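Local coordinates for protein serine--tRNA ligase, cytoplasmic (Candida albicans, PDB 3QO8) that attaches serine to tRNA(Ser), first activating the amino acid with ATP as seryl-adenylate and then transferring it to the acceptor end of the tRNA, at residues Leu344-Ala356 / Glu366-Ser378. Sequence-based numbering, arbitrary orientation.
Sequences LNNAAAKKYDLEA and ELVSCSNCTDYQS. With MG (magnesium ion), chain C; MG (magnesium ion), chain E; SSA (5'-O-(N-(L-seryl)-sulfamoyl)adenosine), chain B.
Ala347 packs between Cys373 and Tyr376 at the open end of a hairpin, where the 345-348 turn meets the 373-376 turn; Ala347 CB lies 3.8 Å from both Cys373 SG and Tyr376 CD2. For Tyr376, chi1 -167° sets CG anti to the backbone N and brings the ring against the 345-348 turn, with Asn346 O over the centre of one face. From there the antiparallel strands 350-356 and 366-372 run to a classic bulge, where Leu354 O accepts from both Leu367 N (2.9 Å) and Val368 N (3.1 Å). Leu354 and Val368 meet here through their CB atoms, 3.7 Å apart.

On the face opposite Leu354 and Val368, that of Asp353, Glu366 and Ser369, lies the active site of this class II synthetase. Glu366 OE2 binds a magnesium ion at 2.4 Å and accepts a hydrogen bond from the ribose O3' of the seryl-adenylate analogue. Ser369 OG also coordinates the metal and donates to Asp353 OD1 (2.7 Å) from above the carboxylate plane, so Asp353 probably helps to position this first-shell ligand. The hairpin is flanked by strand 334-338 beside 350-356 and strand 399-404 beside 366-372, while helix 312-329 covers Val368 and Asn372.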
loop_
_atom_site.group_PDB
_atom_site.type_symbol
_atom_site.label_atom_id
_atom_site.label_comp_id
_atom_site.label_asym_id
_atom_site.label_seq_id
_atom_site.Cartn_x
_atom_site.Cartn_y
_atom_site.Cartn_z
ATOM N N LEU A 344 -7.204 23.343 13.645
ATOM C CA LEU A 344 -7.638 23.092 12.268
ATOM C C LEU A 344 -6.441 23.090 11.328
ATOM O O LEU A 344 -5.579 23.959 11.426
ATOM C CB LEU A 344 -8.628 24.171 11.802
ATOM C CG LEU A 344 -9.935 24.305 12.578
ATOM C CD1 LEU A 344 -10.786 25.429 11.997
ATOM C CD2 LEU A 344 -10.684 22.979 12.568
ATOM N N ASN A 345 -6.388 22.130 10.412
ATOM C CA ASN A 345 -5.395 22.190 9.337
ATOM C C ASN A 345 -5.756 23.315 8.366
ATOM O O ASN A 345 -6.878 23.821 8.415
ATOM C CB ASN A 345 -5.239 20.828 8.626
ATOM C CG ASN A 345 -6.411 20.488 7.705
ATOM O OD1 ASN A 345 -7.118 21.363 7.222
ATOM N ND2 ASN A 345 -6.596 19.199 7.439
ATOM N N ASN A 346 -4.822 23.697 7.491
ATOM C CA ASN A 346 -5.012 24.842 6.603
ATOM C C ASN A 346 -6.285 24.783 5.765
ATOM O O ASN A 346 -6.913 25.805 5.515
ATOM C CB ASN A 346 -3.825 25.001 5.639
ATOM C CG ASN A 346 -2.541 25.389 6.336
ATOM O OD1 ASN A 346 -2.535 25.732 7.514
ATOM N ND2 ASN A 346 -1.435 25.331 5.602
ATOM N N ALA A 347 -6.655 23.596 5.300
ATOM C CA ALA A 347 -7.766 23.501 4.359
ATOM C C ALA A 347 -9.133 23.662 5.025
ATOM O O ALA A 347 -10.081 24.115 4.393
ATOM C CB ALA A 347 -7.692 22.178 3.544
ATOM N N ALA A 348 -9.231 23.306 6.307
ATOM C CA ALA A 348 -10.526 23.236 6.973
ATOM C C ALA A 348 -11.016 24.598 7.447
ATOM O O ALA A 348 -10.301 25.302 8.158
ATOM C CB ALA A 348 -10.459 22.263 8.155
ATOM N N ALA A 349 -12.235 24.963 7.048
ATOM C CA ALA A 349 -12.901 26.137 7.599
ATOM C C ALA A 349 -13.647 25.750 8.880
ATOM O O ALA A 349 -13.876 26.592 9.740
ATOM C CB ALA A 349 -13.868 26.750 6.587
ATOM N N LYS A 350 -14.010 24.474 8.994
ATOM C CA LYS A 350 -14.715 23.956 10.168
ATOM C C LYS A 350 -14.487 22.460 10.240
ATOM O O LYS A 350 -14.499 21.788 9.202
ATOM C CB LYS A 350 -16.216 24.230 10.043
ATOM C CG LYS A 350 -17.051 23.802 11.252
ATOM C CD LYS A 350 -18.524 24.095 11.027
ATOM C CE LYS A 350 -19.369 23.714 12.243
ATOM N NZ LYS A 350 -19.089 24.546 13.460
ATOM N N LYS A 351 -14.301 21.928 11.447
ATOM C CA LYS A 351 -14.110 20.492 11.613
ATOM C C LYS A 351 -14.830 19.937 12.846
ATOM O O LYS A 351 -14.784 20.535 13.921
ATOM C CB LYS A 351 -12.621 20.175 11.704
ATOM C CG LYS A 351 -12.305 18.694 11.803
ATOM C CD LYS A 351 -10.832 18.468 11.573
ATOM C CE LYS A 351 -10.120 18.218 12.874
ATOM N NZ LYS A 351 -8.653 18.191 12.677
ATOM N N TYR A 352 -15.502 18.801 12.674
ATOM C CA TYR A 352 -16.095 18.052 13.784
ATOM C C TYR A 352 -15.372 16.735 13.879
ATOM O O TYR A 352 -15.127 16.098 12.857
ATOM C CB TYR A 352 -17.564 17.717 13.523
ATOM C CG TYR A 352 -18.583 18.786 13.858
ATOM C CD1 TYR A 352 -18.203 20.056 14.268
ATOM C CD2 TYR A 352 -19.943 18.511 13.760
ATOM C CE1 TYR A 352 -19.154 21.017 14.560
ATOM C CE2 TYR A 352 -20.889 19.459 14.045
ATOM C CZ TYR A 352 -20.497 20.707 14.446
ATOM O OH TYR A 352 -21.466 21.639 14.731
ATOM N N ASP A 353 -15.063 16.298 15.094
ATOM C CA ASP A 353 -14.558 14.948 15.274
ATOM C C ASP A 353 -15.634 14.120 15.971
ATOM O O ASP A 353 -16.372 14.626 16.830
ATOM C CB ASP A 353 -13.283 14.936 16.128
ATOM C CG ASP A 353 -12.042 15.367 15.354
ATOM O OD1 ASP A 353 -12.160 15.804 14.184
ATOM O OD2 ASP A 353 -10.941 15.283 15.937
ATOM N N LEU A 354 -15.749 12.859 15.580
ATOM C CA LEU A 354 -16.538 11.914 16.343
ATOM C C LEU A 354 -15.507 11.123 17.127
ATOM O O LEU A 354 -14.564 10.569 16.558
ATOM C CB LEU A 354 -17.386 11.002 15.439
ATOM C CG LEU A 354 -18.322 10.019 16.165
ATOM C CD1 LEU A 354 -19.583 9.741 15.360
ATOM C CD2 LEU A 354 -17.613 8.719 16.517
ATOM N N GLU A 355 -15.667 11.124 18.440
ATOM C CA GLU A 355 -14.779 10.415 19.347
ATOM C C GLU A 355 -15.604 9.360 20.062
ATOM O O GLU A 355 -16.606 9.675 20.715
ATOM C CB GLU A 355 -14.179 11.387 20.375
ATOM C CG GLU A 355 -13.509 12.635 19.774
ATOM C CD GLU A 355 -12.976 13.561 20.861
ATOM O OE1 GLU A 355 -13.591 13.608 21.947
ATOM O OE2 GLU A 355 -11.942 14.218 20.643
ATOM N N ALA A 356 -15.192 8.104 19.928
ATOM C CA ALA A 356 -15.978 6.997 20.451
ATOM C C ALA A 356 -15.460 6.627 21.831
ATOM O O ALA A 356 -14.288 6.835 22.137
ATOM C CB ALA A 356 -15.886 5.785 19.523
ATOM N N GLU A 366 -10.694 9.754 19.298
ATOM C CA GLU A 366 -11.041 10.145 17.942
ATOM C C GLU A 366 -11.130 8.954 16.963
ATOM O O GLU A 366 -10.177 8.198 16.819
ATOM C CB GLU A 366 -9.995 11.126 17.440
ATOM C CG GLU A 366 -10.211 11.533 15.988
ATOM C CD GLU A 366 -8.949 12.069 15.349
ATOM O OE1 GLU A 366 -8.045 12.519 16.084
ATOM O OE2 GLU A 366 -8.866 12.040 14.108
ATOM N N LEU A 367 -12.271 8.793 16.294
ATOM C CA LEU A 367 -12.400 7.802 15.204
ATOM C C LEU A 367 -12.688 8.470 13.856
ATOM O O LEU A 367 -12.534 7.854 12.805
ATOM C CB LEU A 367 -13.543 6.818 15.477
ATOM C CG LEU A 367 -13.410 5.860 16.665
ATOM C CD1 LEU A 367 -14.465 4.783 16.549
ATOM C CD2 LEU A 367 -12.031 5.231 16.708
ATOM N N VAL A 368 -13.158 9.711 13.903
ATOM C CA VAL A 368 -13.636 10.397 12.716
ATOM C C VAL A 368 -13.305 11.880 12.757
ATOM O O VAL A 368 -13.502 12.528 13.795
ATOM C CB VAL A 368 -15.179 10.245 12.573
ATOM C CG1 VAL A 368 -15.728 11.210 11.522
ATOM C CG2 VAL A 368 -15.556 8.804 12.240
ATOM N N SER A 369 -12.797 12.411 11.640
ATOM C CA SER A 369 -12.761 13.858 11.427
ATOM C C SER A 369 -13.592 14.188 10.201
ATOM O O SER A 369 -13.488 13.518 9.176
ATOM C CB SER A 369 -11.337 14.376 11.214
ATOM O OG SER A 369 -10.627 14.417 12.434
ATOM N N CYS A 370 -14.399 15.236 10.313
ATOM C CA CYS A 370 -15.303 15.672 9.264
ATOM C C CYS A 370 -15.065 17.166 9.041
ATOM O O CYS A 370 -15.234 17.964 9.962
ATOM C CB CYS A 370 -16.754 15.424 9.707
ATOM S SG CYS A 370 -18.048 15.998 8.521
ATOM N N SER A 371 -14.663 17.538 7.830
ATOM C CA SER A 371 -14.227 18.898 7.539
ATOM C C SER A 371 -14.931 19.479 6.328
ATOM O O SER A 371 -15.100 18.801 5.326
ATOM C CB SER A 371 -12.722 18.920 7.253
ATOM O OG SER A 371 -11.976 18.445 8.360
ATOM N N ASN A 372 -15.325 20.743 6.428
ATOM C CA ASN A 372 -15.696 21.533 5.261
ATOM C C ASN A 372 -14.484 22.373 4.892
ATOM O O ASN A 372 -14.041 23.221 5.678
ATOM C CB ASN A 372 -16.893 22.440 5.553
ATOM C CG ASN A 372 -17.421 23.137 4.305
ATOM O OD1 ASN A 372 -16.798 23.093 3.238
ATOM N ND2 ASN A 372 -18.573 23.790 4.437
ATOM N N CYS A 373 -13.926 22.104 3.715
ATOM C CA CYS A 373 -12.737 22.799 3.234
ATOM C C CYS A 373 -13.122 23.876 2.218
ATOM O O CYS A 373 -12.264 24.432 1.527
ATOM C CB CYS A 373 -11.741 21.788 2.618
ATOM S SG CYS A 373 -11.122 20.564 3.854
ATOM N N THR A 374 -14.418 24.171 2.145
ATOM C CA THR A 374 -14.960 25.109 1.160
ATOM C C THR A 374 -14.221 24.989 -0.184
ATOM O O THR A 374 -14.122 23.880 -0.724
ATOM C CB THR A 374 -15.048 26.579 1.698
ATOM O OG1 THR A 374 -13.742 27.085 2.007
ATOM C CG2 THR A 374 -15.917 26.633 2.951
ATOM N N ASP A 375 -13.705 26.089 -0.730
ATOM C CA ASP A 375 -13.030 26.012 -2.034
ATOM C C ASP A 375 -11.517 26.170 -1.962
ATOM O O ASP A 375 -10.890 26.563 -2.939
ATOM C CB ASP A 375 -13.596 27.052 -3.006
ATOM C CG ASP A 375 -13.514 28.474 -2.455
ATOM O OD1 ASP A 375 -12.707 28.718 -1.533
ATOM O OD2 ASP A 375 -14.253 29.348 -2.953
ATOM N N TYR A 376 -10.932 25.870 -0.808
ATOM C CA TYR A 376 -9.495 26.033 -0.600
ATOM C C TYR A 376 -8.715 25.076 -1.506
ATOM O O TYR A 376 -7.731 25.462 -2.135
ATOM C CB TYR A 376 -9.171 25.745 0.866
ATOM C CG TYR A 376 -7.793 26.149 1.354
ATOM C CD1 TYR A 376 -7.539 27.452 1.770
ATOM C CD2 TYR A 376 -6.758 25.221 1.431
ATOM C CE1 TYR A 376 -6.293 27.824 2.239
ATOM C CE2 TYR A 376 -5.506 25.581 1.897
ATOM C CZ TYR A 376 -5.282 26.886 2.301
ATOM O OH TYR A 376 -4.051 27.260 2.785
ATOM N N GLN A 377 -9.159 23.824 -1.571
ATOM C CA GLN A 377 -8.471 22.826 -2.386
ATOM C C GLN A 377 -8.895 22.916 -3.850
ATOM O O GLN A 377 -8.068 22.807 -4.755
ATOM C CB GLN A 377 -8.726 21.420 -1.844
ATOM C CG GLN A 377 -8.209 21.220 -0.424
ATOM C CD GLN A 377 -8.965 20.130 0.309
ATOM O OE1 GLN A 377 -10.198 20.093 0.287
ATOM N NE2 GLN A 377 -8.231 19.221 0.938
ATOM N N SER A 378 -10.184 23.130 -4.074
ATOM C CA SER A 378 -10.710 23.180 -5.426
ATOM C C SER A 378 -10.158 24.361 -6.222
ATOM O O SER A 378 -10.001 24.261 -7.429
ATOM C CB SER A 378 -12.233 23.204 -5.402
ATOM O OG SER A 378 -12.693 24.241 -4.572
HETATM MG MG MG C . -8.299 14.064 12.906
HETATM MG MG MG E . -3.501 24.901 11.940
HETATM N N10 SSA B . -9.388 12.546 5.151
HETATM C CA SSA B . -9.608 12.924 6.545
HETATM C CB SSA B . -10.945 12.368 7.034
HETATM O OG SSA B . -10.878 10.934 7.162
HETATM C C9 SSA B . -8.490 12.412 7.409
HETATM O O9 SSA B . -7.614 11.683 6.959
HETATM N N8 SSA B . -8.517 12.792 8.683
HETATM S S1 SSA B . -7.605 12.117 9.814
HETATM O O1S SSA B . -6.212 12.438 9.683
HETATM O O2S SSA B . -8.085 12.541 11.088
HETATM O "O5'" SSA B . -7.775 10.587 9.765
HETATM C "C5'" SSA B . -9.061 9.993 9.790
HETATM C "C4'" SSA B . -9.073 8.854 10.815
HETATM O "O4'" SSA B . -8.113 7.830 10.530
HETATM C "C3'" SSA B . -8.735 9.294 12.222
HETATM O "O3'" SSA B . -9.873 9.930 12.823
HETATM C "C2'" SSA B . -8.371 7.960 12.862
HETATM O "O2'" SSA B . -9.563 7.225 13.202
HETATM C "C1'" SSA B . -7.669 7.210 11.729
HETATM N N9 SSA B . -6.203 7.358 11.847
HETATM C C8 SSA B . -5.486 8.477 11.662
HETATM N N7 SSA B . -4.183 8.195 11.879
HETATM C C5 SSA B . -4.101 6.889 12.192
HETATM C C6 SSA B . -3.046 6.050 12.497
HETATM N N6 SSA B . -1.793 6.553 12.517
HETATM N N1 SSA B . -3.291 4.747 12.769
HETATM C C2 SSA B . -4.540 4.269 12.745
HETATM N N3 SSA B . -5.581 5.057 12.442
HETATM C C4 SSA B . -5.379 6.368 12.178
HETATM O O HOH W 1 -8.568 15.528 14.770
HETATM O O HOH W 2 -7.675 15.974 11.259
HETATM O O HOH W 3 -5.922 14.149 13.734
HETATM O O HOH W 4 -1.939 23.232 10.789
HETATM O O HOH W 5 -5.094 26.395 13.160
#